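Local coordinates for protein ribonucleoside-diphosphate reductase (Pseudomonas aeruginosa, PDB 5IM3) that probably supplies the precursors of DNA by reducing ribonucleoside diphosphates to deoxyribonucleotides, under allosteric control by nucleotides such as dATP, at residues Y44-T54 / V75-F86; I785-Y793 / D846-V854. All blocks are in the same frame, centred on the assembly; numbering follows the deposited sequence.

Ribonucleotide reductase illustrates how regulation and catalysis can be housed in separate domains of one chain. Contact 1 (44-54 with 75-86) joins two helices of the ATP cone whose pocket holds two dATP molecules, and its centre lies about 62 Å from the centre of the chain. Contact 2 (785-793 with 846-854) belongs to the barrel domain, about 13 Å from that centre and away from the nucleotide-binding sites. The two centres are 56 Å apart and the nearest atoms about 36 Å, so they do not touch. Contact 1 is a helix pair beside ligands; contact 2 joins two loops through backbone, amide and water.

Contact 1 (Y44-T54 / V75-F86); sequences YTDDKITVAIT and VRRLTEQVTATF. With DTP (2'-deoxyadenosine 5'-triphosphate), chain C; DTP (2'-deoxyadenosine 5'-triphosphate), chain D.
Thr79 sits as a knob among Asp46, Ile49, Thr50 and Ile53, locking helix 75-86 against helix 46-54 in the ATP cone, the nucleotide-binding regulatory domain of this enzyme. The segment axes approach to 9.3 Å at 133°, and the backbones come nearest at Thr50 and Thr79, their CA atoms 6.1 Å apart. Their hydroxyls meet at 3.3 Å (OG1 to OG1), the two side chains crossing at about a right angle. Beside them Val75 CG1, anti to its own backbone N (chi1 177°), reaches the backbone O of Thr50 at 3.5 Å, and Ile53 slides past Val75 in the opposite direction. Behind this row the contact is buried: Val105 of helix 98-111 backs Ile53, and Leu109 backs Leu78.

The other flank is less enclosed and largely polar. Asp46 and Glu80 lie there, their carboxylates separate and Glu80 exposed. On the nucleotide side, C2 of the chain C dATP adenine lies over one face of the Tyr44 ring, 3.3 Å from CD1, and Ile49 CG1 packs on the deoxyribose. The same tyrosine thus joins base to helix pair: its OH donates to Thr83 OG1 at 3.1 Å, and Thr83 OG1 in turn donates a hydrogen bond to Asp46 OD1 at 2.6 Å, meeting that oxygen on the syn side, 33° out of the carboxylate plane.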
loop_
_atom_site.group_PDB
_atom_site.type_symbol
_atom_site.label_atom_id
_atom_site.label_comp_id
_atom_site.label_asym_id
_atom_site.label_seq_id
_atom_site.Cartn_x
_atom_site.Cartn_y
_atom_site.Cartn_z
ATOM N N TYR A 44 56.306 29.754 3.234
ATOM C CA TYR A 44 55.079 30.015 2.494
ATOM C C TYR A 44 54.792 31.514 2.507
ATOM O O TYR A 44 54.567 32.103 3.570
ATOM C CB TYR A 44 53.919 29.228 3.105
ATOM C CG TYR A 44 52.620 29.321 2.333
ATOM C CD1 TYR A 44 52.266 28.346 1.407
ATOM C CD2 TYR A 44 51.743 30.378 2.537
ATOM C CE1 TYR A 44 51.078 28.427 0.701
ATOM C CE2 TYR A 44 50.555 30.467 1.837
ATOM C CZ TYR A 44 50.227 29.491 0.921
ATOM O OH TYR A 44 49.044 29.575 0.223
ATOM N N THR A 45 54.771 32.119 1.320
ATOM C CA THR A 45 54.657 33.563 1.152
ATOM C C THR A 45 53.438 33.830 0.286
ATOM O O THR A 45 53.394 33.413 -0.877
ATOM C CB THR A 45 55.907 34.165 0.498
ATOM O OG1 THR A 45 57.080 33.733 1.195
ATOM C CG2 THR A 45 55.840 35.689 0.522
ATOM N N ASP A 46 52.447 34.516 0.856
ATOM C CA ASP A 46 51.266 34.889 0.089
ATOM C C ASP A 46 51.627 35.756 -1.109
ATOM O O ASP A 46 50.974 35.672 -2.155
ATOM C CB ASP A 46 50.276 35.627 0.990
ATOM C CG ASP A 46 49.255 34.701 1.621
ATOM O OD1 ASP A 46 49.448 33.469 1.562
ATOM O OD2 ASP A 46 48.261 35.208 2.182
ATOM N N ASP A 47 52.659 36.593 -0.973
ATOM C CA ASP A 47 53.028 37.517 -2.040
ATOM C C ASP A 47 53.252 36.791 -3.360
ATOM O O ASP A 47 52.815 37.260 -4.417
ATOM C CB ASP A 47 54.283 38.295 -1.636
ATOM C CG ASP A 47 54.710 39.304 -2.685
ATOM O OD1 ASP A 47 53.825 39.945 -3.290
ATOM O OD2 ASP A 47 55.932 39.454 -2.903
ATOM N N LYS A 48 53.932 35.642 -3.324
ATOM C CA LYS A 48 54.192 34.904 -4.557
ATOM C C LYS A 48 52.891 34.487 -5.234
ATOM O O LYS A 48 52.801 34.479 -6.468
ATOM C CB LYS A 48 55.069 33.684 -4.265
ATOM C CG LYS A 48 56.437 34.027 -3.686
ATOM C CD LYS A 48 57.272 34.852 -4.657
ATOM C CE LYS A 48 58.659 35.133 -4.101
ATOM N NZ LYS A 48 59.501 35.909 -5.056
ATOM N N ILE A 49 51.872 34.140 -4.446
ATOM C CA ILE A 49 50.561 33.847 -5.018
ATOM C C ILE A 49 49.912 35.125 -5.532
ATOM O O ILE A 49 49.369 35.165 -6.642
ATOM C CB ILE A 49 49.664 33.143 -3.983
ATOM C CG1 ILE A 49 50.226 31.759 -3.656
ATOM C CG2 ILE A 49 48.228 33.037 -4.505
ATOM C CD1 ILE A 49 49.458 31.004 -2.589
ATOM N N THR A 50 49.951 36.185 -4.723
ATOM C CA THR A 50 49.357 37.454 -5.129
ATOM C C THR A 50 50.009 37.987 -6.399
ATOM O O THR A 50 49.320 38.485 -7.297
ATOM C CB THR A 50 49.482 38.473 -3.995
ATOM O OG1 THR A 50 48.710 38.033 -2.871
ATOM C CG2 THR A 50 48.994 39.848 -4.437
ATOM N N VAL A 51 51.337 37.902 -6.486
ATOM C CA VAL A 51 52.030 38.355 -7.688
ATOM C C VAL A 51 51.610 37.513 -8.886
ATOM O O VAL A 51 51.328 38.043 -9.966
ATOM C CB VAL A 51 53.556 38.319 -7.468
ATOM C CG1 VAL A 51 54.301 38.519 -8.776
ATOM C CG2 VAL A 51 53.972 39.385 -6.464
ATOM N N ALA A 52 51.547 36.191 -8.711
ATOM C CA ALA A 52 51.226 35.309 -9.828
ATOM C C ALA A 52 49.863 35.647 -10.423
ATOM O O ALA A 52 49.732 35.839 -11.637
ATOM C CB ALA A 52 51.267 33.850 -9.371
ATOM N N ILE A 53 48.834 35.730 -9.577
ATOM C CA ILE A 53 47.490 36.025 -10.066
ATOM C C ILE A 53 47.443 37.414 -10.693
ATOM O O ILE A 53 46.770 37.630 -11.708
ATOM C CB ILE A 53 46.464 35.886 -8.925
ATOM C CG1 ILE A 53 46.512 34.475 -8.335
ATOM C CG2 ILE A 53 45.054 36.205 -9.429
ATOM C CD1 ILE A 53 45.588 34.272 -7.154
ATOM N N THR A 54 48.144 38.379 -10.094
ATOM C CA THR A 54 48.147 39.731 -10.643
ATOM C C THR A 54 48.761 39.756 -12.039
ATOM O O THR A 54 48.280 40.475 -12.922
ATOM C CB THR A 54 48.901 40.679 -9.710
ATOM O OG1 THR A 54 48.321 40.626 -8.402
ATOM C CG2 THR A 54 48.833 42.112 -10.228
ATOM N N VAL A 75 42.286 39.852 -6.228
ATOM C CA VAL A 75 43.434 38.964 -6.055
ATOM C C VAL A 75 43.572 38.553 -4.595
ATOM O O VAL A 75 43.678 37.363 -4.274
ATOM C CB VAL A 75 44.718 39.641 -6.572
ATOM C CG1 VAL A 75 45.927 38.755 -6.327
ATOM C CG2 VAL A 75 44.592 39.962 -8.056
ATOM N N ARG A 76 43.574 39.533 -3.688
ATOM C CA ARG A 76 43.741 39.226 -2.272
ATOM C C ARG A 76 42.598 38.370 -1.747
ATOM O O ARG A 76 42.775 37.630 -0.772
ATOM C CB ARG A 76 43.853 40.518 -1.464
ATOM C CG ARG A 76 45.106 41.321 -1.767
ATOM C CD ARG A 76 45.123 42.636 -1.001
ATOM N NE ARG A 76 45.121 42.439 0.448
ATOM C CZ ARG A 76 45.078 43.425 1.344
ATOM N NH1 ARG A 76 45.031 44.688 0.953
ATOM N NH2 ARG A 76 45.080 43.150 2.639
ATOM N N ARG A 77 41.420 38.457 -2.368
ATOM C CA ARG A 77 40.333 37.557 -2.005
ATOM C C ARG A 77 40.621 36.140 -2.486
ATOM O O ARG A 77 40.431 35.173 -1.739
ATOM C CB ARG A 77 39.015 38.066 -2.587
ATOM C CG ARG A 77 37.805 37.215 -2.226
ATOM C CD ARG A 77 36.531 37.750 -2.865
ATOM N NE ARG A 77 36.619 37.777 -4.323
ATOM C CZ ARG A 77 36.462 36.713 -5.105
ATOM N NH1 ARG A 77 36.213 35.521 -4.578
ATOM N NH2 ARG A 77 36.562 36.839 -6.422
ATOM N N LEU A 78 41.087 36.000 -3.728
ATOM C CA LEU A 78 41.451 34.685 -4.241
ATOM C C LEU A 78 42.636 34.108 -3.477
ATOM O O LEU A 78 42.654 32.915 -3.155
ATOM C CB LEU A 78 41.770 34.779 -5.733
ATOM C CG LEU A 78 40.651 35.290 -6.642
ATOM C CD1 LEU A 78 41.179 35.481 -8.052
ATOM C CD2 LEU A 78 39.468 34.339 -6.639
ATOM N N THR A 79 43.636 34.943 -3.177
ATOM C CA THR A 79 44.790 34.474 -2.420
ATOM C C THR A 79 44.388 33.998 -1.032
ATOM O O THR A 79 44.974 33.044 -0.508
ATOM C CB THR A 79 45.836 35.586 -2.312
ATOM O OG1 THR A 79 46.262 35.974 -3.626
ATOM C CG2 THR A 79 47.049 35.121 -1.512
ATOM N N GLU A 80 43.391 34.644 -0.422
ATOM C CA GLU A 80 42.984 34.279 0.929
ATOM C C GLU A 80 42.331 32.903 0.957
ATOM O O GLU A 80 42.679 32.058 1.790
ATOM C CB GLU A 80 42.038 35.343 1.490
ATOM C CG GLU A 80 41.313 34.934 2.767
ATOM C CD GLU A 80 42.262 34.551 3.887
ATOM O OE1 GLU A 80 43.459 34.904 3.807
ATOM O OE2 GLU A 80 41.810 33.894 4.848
ATOM N N GLN A 81 41.377 32.655 0.057
ATOM C CA GLN A 81 40.698 31.365 0.055
ATOM C C GLN A 81 41.610 30.239 -0.413
ATOM O O GLN A 81 41.311 29.069 -0.147
ATOM C CB GLN A 81 39.435 31.427 -0.810
ATOM C CG GLN A 81 39.661 31.810 -2.261
ATOM C CD GLN A 81 38.359 32.117 -2.983
ATOM O OE1 GLN A 81 37.418 32.648 -2.390
ATOM N NE2 GLN A 81 38.299 31.781 -4.265
ATOM N N VAL A 82 42.714 30.558 -1.089
ATOM C CA VAL A 82 43.726 29.545 -1.374
ATOM C C VAL A 82 44.529 29.234 -0.120
ATOM O O VAL A 82 44.624 28.077 0.307
ATOM C CB VAL A 82 44.638 30.006 -2.528
ATOM C CG1 VAL A 82 45.896 29.129 -2.617
ATOM C CG2 VAL A 82 43.877 29.978 -3.846
ATOM N N THR A 83 45.123 30.264 0.490
ATOM C CA THR A 83 45.873 30.059 1.722
ATOM C C THR A 83 45.004 29.423 2.798
ATOM O O THR A 83 45.495 28.619 3.599
ATOM C CB THR A 83 46.446 31.391 2.215
ATOM O OG1 THR A 83 47.333 31.928 1.225
ATOM C CG2 THR A 83 47.207 31.211 3.524
ATOM N N ALA A 84 43.713 29.763 2.827
ATOM C CA ALA A 84 42.814 29.162 3.806
ATOM C C ALA A 84 42.632 27.673 3.544
ATOM O O ALA A 84 42.559 26.878 4.488
ATOM C CB ALA A 84 41.465 29.879 3.785
ATOM N N THR A 85 42.565 27.275 2.271
ATOM C CA THR A 85 42.373 25.865 1.945
ATOM C C THR A 85 43.503 25.010 2.508
ATOM O O THR A 85 43.258 23.934 3.067
ATOM C CB THR A 85 42.273 25.686 0.430
ATOM O OG1 THR A 85 41.270 26.565 -0.094
ATOM C CG2 THR A 85 41.905 24.248 0.082
ATOM N N PHE A 86 44.749 25.472 2.370
ATOM C CA PHE A 86 45.878 24.725 2.914
ATOM C C PHE A 86 45.843 24.684 4.437
ATOM O O PHE A 86 46.264 23.689 5.037
ATOM C CB PHE A 86 47.195 25.335 2.425
ATOM C CG PHE A 86 47.439 25.154 0.950
ATOM C CD1 PHE A 86 47.241 23.922 0.346
ATOM C CD2 PHE A 86 47.861 26.218 0.168
ATOM C CE1 PHE A 86 47.464 23.752 -1.007
ATOM C CE2 PHE A 86 48.083 26.054 -1.190
ATOM C CZ PHE A 86 47.884 24.820 -1.778
HETATM P PG DTP C . 60.455 30.980 -10.186
HETATM O O1G DTP C . 60.843 32.257 -9.543
HETATM O O2G DTP C . 59.230 31.126 -11.108
HETATM O O3G DTP C . 61.579 30.365 -10.995
HETATM P PB DTP C . 58.520 29.338 -8.927
HETATM O O1B DTP C . 57.954 28.899 -10.220
HETATM O O2B DTP C . 58.454 28.243 -7.879
HETATM O O3B DTP C . 59.999 29.888 -9.123
HETATM P PA DTP C . 56.897 31.595 -9.422
HETATM O O1A DTP C . 56.773 32.945 -8.843
HETATM O O2A DTP C . 57.439 31.563 -10.854
HETATM O O3A DTP C . 57.760 30.656 -8.473
HETATM O "O5'" DTP C . 55.559 30.816 -9.390
HETATM C "C5'" DTP C . 54.925 30.769 -8.108
HETATM C "C4'" DTP C . 53.824 29.744 -8.080
HETATM O "O4'" DTP C . 54.037 28.855 -6.968
HETATM C "C3'" DTP C . 52.450 30.348 -7.828
HETATM O "O3'" DTP C . 51.403 29.502 -8.301
HETATM C "C2'" DTP C . 52.424 30.464 -6.309
HETATM C "C1'" DTP C . 53.350 29.353 -5.825
HETATM N N9 DTP C . 54.337 29.787 -4.839
HETATM C C8 DTP C . 55.561 30.365 -5.049
HETATM N N7 DTP C . 56.178 30.728 -3.951
HETATM C C5 DTP C . 55.300 30.358 -2.944
HETATM C C6 DTP C . 55.363 30.472 -1.544
HETATM N N6 DTP C . 56.338 31.123 -0.898
HETATM N N1 DTP C . 54.335 29.964 -0.828
HETATM C C2 DTP C . 53.312 29.403 -1.483
HETATM N N3 DTP C . 53.130 29.274 -2.797
HETATM C C4 DTP C . 54.166 29.768 -3.477
HETATM P PG DTP D . 58.680 28.970 -14.611
HETATM O O1G DTP D . 58.926 29.665 -13.365
HETATM O O2G DTP D . 59.072 29.748 -15.825
HETATM O O3G DTP D . 59.305 27.608 -14.666
HETATM P PB DTP D . 55.863 29.276 -13.966
HETATM O O1B DTP D . 56.109 29.274 -12.514
HETATM O O2B DTP D . 54.606 28.481 -14.286
HETATM O O3B DTP D . 57.120 28.698 -14.753
HETATM P PA DTP D . 56.354 32.119 -13.926
HETATM O O1A DTP D . 56.634 33.054 -15.034
HETATM O O2A DTP D . 57.614 31.816 -13.099
HETATM O O3A DTP D . 55.740 30.768 -14.499
HETATM O "O5'" DTP D . 55.226 32.589 -12.937
HETATM C "C5'" DTP D . 54.054 33.234 -13.457
HETATM C "C4'" DTP D . 52.786 32.537 -13.024
HETATM O "O4'" DTP D . 51.710 33.499 -13.004
HETATM C "C3'" DTP D . 52.335 31.389 -13.939
HETATM O "O3'" DTP D . 52.186 30.181 -13.192
HETATM C "C2'" DTP D . 50.980 31.840 -14.484
HETATM C "C1'" DTP D . 50.898 33.318 -14.145
HETATM N N9 DTP D . 51.347 34.224 -15.200
HETATM C C8 DTP D . 52.507 34.949 -15.277
HETATM N N7 DTP D . 52.639 35.630 -16.390
HETATM C C5 DTP D . 51.482 35.334 -17.095
HETATM C C6 DTP D . 51.011 35.739 -18.358
HETATM N N6 DTP D . 51.708 36.506 -19.200
HETATM N N1 DTP D . 49.803 35.285 -18.750
HETATM C C2 DTP D . 49.125 34.474 -17.935
HETATM N N3 DTP D . 49.474 34.009 -16.735
HETATM C C4 DTP D . 50.673 34.477 -16.369
#

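Contact 2 (I785-Y793 / D846-V854); sequences IEPTYQNLY and DLYATAFEV
Asn791 and Tyr848 meet at about a right angle, the amide plane turned 70° from the phenol ring, where two loops of the reductase barrel domain run together: segment 785-793, which leads into the hairpin strand 792-795, and segment 846-854, which carries the chain on from the end of helix 842-847. With CG beside its own backbone N (chi1 -61°), Asn791 directs ND2 at the carbonyl O of Tyr848. This 3.0 Å bond is nearly straight (161° at the hydrogen), lies in the carbonyl plane on a lone pair, and keeps the acceptor close to the amide plane as well. The other polar atom of the Asn791 amide, OD1, stands at the edge of the Tyr848 ring and accepts a hydrogen bond from a water that also donates to Ala849 O. Asn806 and Gly832 supply further bonds to this amide, so its rotation is well defined. Tyr848 in turn stacks on Tyr670 and binds Asp812 through its OH.

At the other end, Tyr789 and Phe852 lie side by side and point the same way. Tyr789 OH reaches the edge of the Phe852 ring, in its plane, 3.8 Å from CE2. Between these two aromatic and amide groupings the backbones close up: Ala851 N bonds to Thr788 O at 2.8 Å, and the methyl of Ala851 rests 3.9 Å from Pro787 CG. Thr850 completes the seam in a tight, somewhat strained fit, its CG2 only 3.0 Å from the backbone O of Tyr789, while its OG1 is joined weakly, through a second water, to Asn791 N.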
loop_
_atom_site.group_PDB
_atom_site.type_symbol
_atom_site.label_atom_id
_atom_site.label_comp_id
_atom_site.label_asym_id
_atom_site.label_seq_id
_atom_site.Cartn_x
_atom_site.Cartn_y
_atom_site.Cartn_z
ATOM N N ILE A 785 17.806 -19.630 -29.719
ATOM C CA ILE A 785 16.939 -18.658 -30.374
ATOM C C ILE A 785 16.738 -17.424 -29.508
ATOM O O ILE A 785 15.856 -16.607 -29.792
ATOM C CB ILE A 785 15.584 -19.282 -30.752
ATOM C CG1 ILE A 785 14.973 -20.005 -29.545
ATOM C CG2 ILE A 785 15.746 -20.229 -31.928
ATOM C CD1 ILE A 785 13.606 -20.607 -29.805
ATOM N N GLU A 786 17.537 -17.267 -28.457
ATOM C CA GLU A 786 17.325 -16.182 -27.515
ATOM C C GLU A 786 17.711 -14.843 -28.143
ATOM O O GLU A 786 18.740 -14.748 -28.820
ATOM C CB GLU A 786 18.157 -16.402 -26.250
ATOM C CG GLU A 786 17.807 -17.664 -25.472
ATOM C CD GLU A 786 16.586 -17.488 -24.591
ATOM O OE1 GLU A 786 16.281 -16.335 -24.222
ATOM O OE2 GLU A 786 15.929 -18.504 -24.270
ATOM N N PRO A 787 16.919 -13.795 -27.937
ATOM C CA PRO A 787 17.427 -12.447 -28.195
ATOM C C PRO A 787 18.493 -12.097 -27.174
ATOM O O PRO A 787 18.493 -12.602 -26.050
ATOM C CB PRO A 787 16.186 -11.560 -28.042
ATOM C CG PRO A 787 15.303 -12.325 -27.110
ATOM C CD PRO A 787 15.532 -13.772 -27.437
ATOM N N THR A 788 19.425 -11.242 -27.581
ATOM C CA THR A 788 20.476 -10.803 -26.674
ATOM C C THR A 788 19.866 -10.287 -25.379
ATOM O O THR A 788 19.013 -9.394 -25.396
ATOM C CB THR A 788 21.318 -9.710 -27.340
ATOM O OG1 THR A 788 21.866 -10.210 -28.565
ATOM C CG2 THR A 788 22.456 -9.260 -26.425
ATOM N N TYR A 789 20.294 -10.860 -24.254
ATOM C CA TYR A 789 19.777 -10.412 -22.965
ATOM C C TYR A 789 20.301 -9.021 -22.617
ATOM O O TYR A 789 19.566 -8.197 -22.062
ATOM C CB TYR A 789 20.136 -11.418 -21.871
ATOM C CG TYR A 789 19.440 -11.146 -20.558
ATOM C CD1 TYR A 789 18.094 -11.449 -20.390
ATOM C CD2 TYR A 789 20.123 -10.584 -19.489
ATOM C CE1 TYR A 789 17.449 -11.201 -19.194
ATOM C CE2 TYR A 789 19.488 -10.333 -18.288
ATOM C CZ TYR A 789 18.148 -10.645 -18.147
ATOM O OH TYR A 789 17.501 -10.398 -16.957
ATOM N N GLN A 790 21.562 -8.740 -22.937
ATOM C CA GLN A 790 22.104 -7.397 -22.779
ATOM C C GLN A 790 23.369 -7.278 -23.616
ATOM O O GLN A 790 24.202 -8.187 -23.626
ATOM C CB GLN A 790 22.395 -7.074 -21.310
ATOM C CG GLN A 790 23.202 -8.134 -20.589
ATOM C CD GLN A 790 23.358 -7.836 -19.111
ATOM O OE1 GLN A 790 23.013 -6.749 -18.643
ATOM N NE2 GLN A 790 23.874 -8.807 -18.364
ATOM N N ASN A 791 23.500 -6.151 -24.320
ATOM C CA ASN A 791 24.647 -5.906 -25.186
ATOM C C ASN A 791 25.938 -5.674 -24.413
ATOM O O ASN A 791 26.990 -5.524 -25.039
ATOM C CB ASN A 791 24.369 -4.702 -26.086
ATOM C CG ASN A 791 23.176 -4.918 -26.997
ATOM O OD1 ASN A 791 23.051 -5.962 -27.638
ATOM N ND2 ASN A 791 22.286 -3.933 -27.052
ATOM N N LEU A 792 25.889 -5.646 -23.083
ATOM C CA LEU A 792 27.068 -5.392 -22.270
ATOM C C LEU A 792 26.927 -6.141 -20.953
ATOM O O LEU A 792 25.852 -6.147 -20.351
ATOM C CB LEU A 792 27.240 -3.888 -22.024
ATOM C CG LEU A 792 28.427 -3.388 -21.196
ATOM C CD1 LEU A 792 28.794 -1.974 -21.633
ATOM C CD2 LEU A 792 28.116 -3.408 -19.704
ATOM N N TYR A 793 28.012 -6.777 -20.517
ATOM C CA TYR A 793 28.055 -7.402 -19.204
ATOM C C TYR A 793 29.447 -7.214 -18.622
ATOM O O TYR A 793 30.428 -7.060 -19.353
ATOM C CB TYR A 793 27.682 -8.896 -19.254
ATOM C CG TYR A 793 28.657 -9.780 -19.998
ATOM C CD1 TYR A 793 29.731 -10.370 -19.340
ATOM C CD2 TYR A 793 28.493 -10.045 -21.351
ATOM C CE1 TYR A 793 30.622 -11.188 -20.014
ATOM C CE2 TYR A 793 29.380 -10.862 -22.034
ATOM C CZ TYR A 793 30.444 -11.432 -21.360
ATOM O OH TYR A 793 31.335 -12.248 -22.027
ATOM N N ASP A 846 16.957 -0.339 -33.270
ATOM C CA ASP A 846 16.068 -1.483 -33.445
ATOM C C ASP A 846 16.851 -2.786 -33.561
ATOM O O ASP A 846 16.473 -3.799 -32.962
ATOM C CB ASP A 846 15.197 -1.281 -34.686
ATOM C CG ASP A 846 14.308 -0.057 -34.580
ATOM O OD1 ASP A 846 13.941 0.310 -33.443
ATOM O OD2 ASP A 846 13.976 0.538 -35.629
ATOM N N LEU A 847 17.947 -2.774 -34.323
ATOM C CA LEU A 847 18.700 -4.001 -34.562
ATOM C C LEU A 847 19.348 -4.522 -33.288
ATOM O O LEU A 847 19.506 -5.737 -33.130
ATOM C CB LEU A 847 19.763 -3.761 -35.633
ATOM C CG LEU A 847 20.709 -4.932 -35.913
ATOM C CD1 LEU A 847 19.941 -6.137 -36.426
ATOM C CD2 LEU A 847 21.782 -4.508 -36.904
ATOM N N TYR A 848 19.733 -3.632 -32.378
ATOM C CA TYR A 848 20.374 -4.016 -31.130
ATOM C C TYR A 848 19.462 -3.788 -29.933
ATOM O O TYR A 848 19.924 -3.561 -28.815
ATOM C CB TYR A 848 21.707 -3.293 -30.983
ATOM C CG TYR A 848 22.688 -3.853 -31.976
ATOM C CD1 TYR A 848 23.435 -4.972 -31.674
ATOM C CD2 TYR A 848 22.815 -3.304 -33.238
ATOM C CE1 TYR A 848 24.310 -5.508 -32.585
ATOM C CE2 TYR A 848 23.687 -3.833 -34.153
ATOM C CZ TYR A 848 24.433 -4.938 -33.826
ATOM O OH TYR A 848 25.310 -5.474 -34.739
ATOM N N ALA A 849 18.158 -3.887 -30.164
ATOM C CA ALA A 849 17.226 -3.953 -29.060
ATOM C C ALA A 849 17.506 -5.210 -28.251
ATOM O O ALA A 849 17.875 -6.252 -28.792
ATOM C CB ALA A 849 15.790 -3.955 -29.574
ATOM N N THR A 850 17.361 -5.089 -26.940
ATOM C CA THR A 850 17.644 -6.163 -26.006
ATOM C C THR A 850 16.377 -6.990 -25.747
ATOM O O THR A 850 15.285 -6.660 -26.211
ATOM C CB THR A 850 18.278 -5.543 -24.754
ATOM O OG1 THR A 850 19.703 -5.664 -24.847
ATOM C CG2 THR A 850 17.790 -6.169 -23.462
ATOM N N ALA A 851 16.531 -8.105 -25.030
ATOM C CA ALA A 851 15.417 -9.023 -24.809
ATOM C C ALA A 851 14.207 -8.337 -24.181
ATOM O O ALA A 851 13.064 -8.627 -24.546
ATOM C CB ALA A 851 15.879 -10.183 -23.931
ATOM N N PHE A 852 14.431 -7.436 -23.221
ATOM C CA PHE A 852 13.313 -6.797 -22.534
ATOM C C PHE A 852 12.758 -5.587 -23.273
ATOM O O PHE A 852 11.748 -5.031 -22.832
ATOM C CB PHE A 852 13.722 -6.382 -21.120
ATOM C CG PHE A 852 13.494 -7.455 -20.099
ATOM C CD1 PHE A 852 12.208 -7.860 -19.788
ATOM C CD2 PHE A 852 14.557 -8.058 -19.453
ATOM C CE1 PHE A 852 11.984 -8.847 -18.857
ATOM C CE2 PHE A 852 14.341 -9.047 -18.515
ATOM C CZ PHE A 852 13.052 -9.443 -18.218
ATOM N N GLU A 853 13.380 -5.166 -24.375
ATOM C CA GLU A 853 12.836 -4.090 -25.198
ATOM C C GLU A 853 12.486 -4.584 -26.598
ATOM O O GLU A 853 12.379 -3.785 -27.529
ATOM C CB GLU A 853 13.800 -2.897 -25.252
ATOM C CG GLU A 853 15.284 -3.243 -25.238
ATOM C CD GLU A 853 16.159 -2.134 -24.695
ATOM O OE1 GLU A 853 15.707 -1.395 -23.792
ATOM O OE2 GLU A 853 17.309 -2.014 -25.153
ATOM N N VAL A 854 12.299 -5.893 -26.758
ATOM C CA VAL A 854 11.629 -6.474 -27.916
ATOM C C VAL A 854 10.263 -6.958 -27.452
ATOM O O VAL A 854 10.163 -7.689 -26.457
ATOM C CB VAL A 854 12.434 -7.631 -28.535
ATOM C CG1 VAL A 854 11.658 -8.256 -29.691
ATOM C CG2 VAL A 854 13.791 -7.145 -29.019
HETATM O O HOH W 1 21.135 -6.660 -29.089
HETATM O O HOH W 2 22.015 -4.064 -22.765
#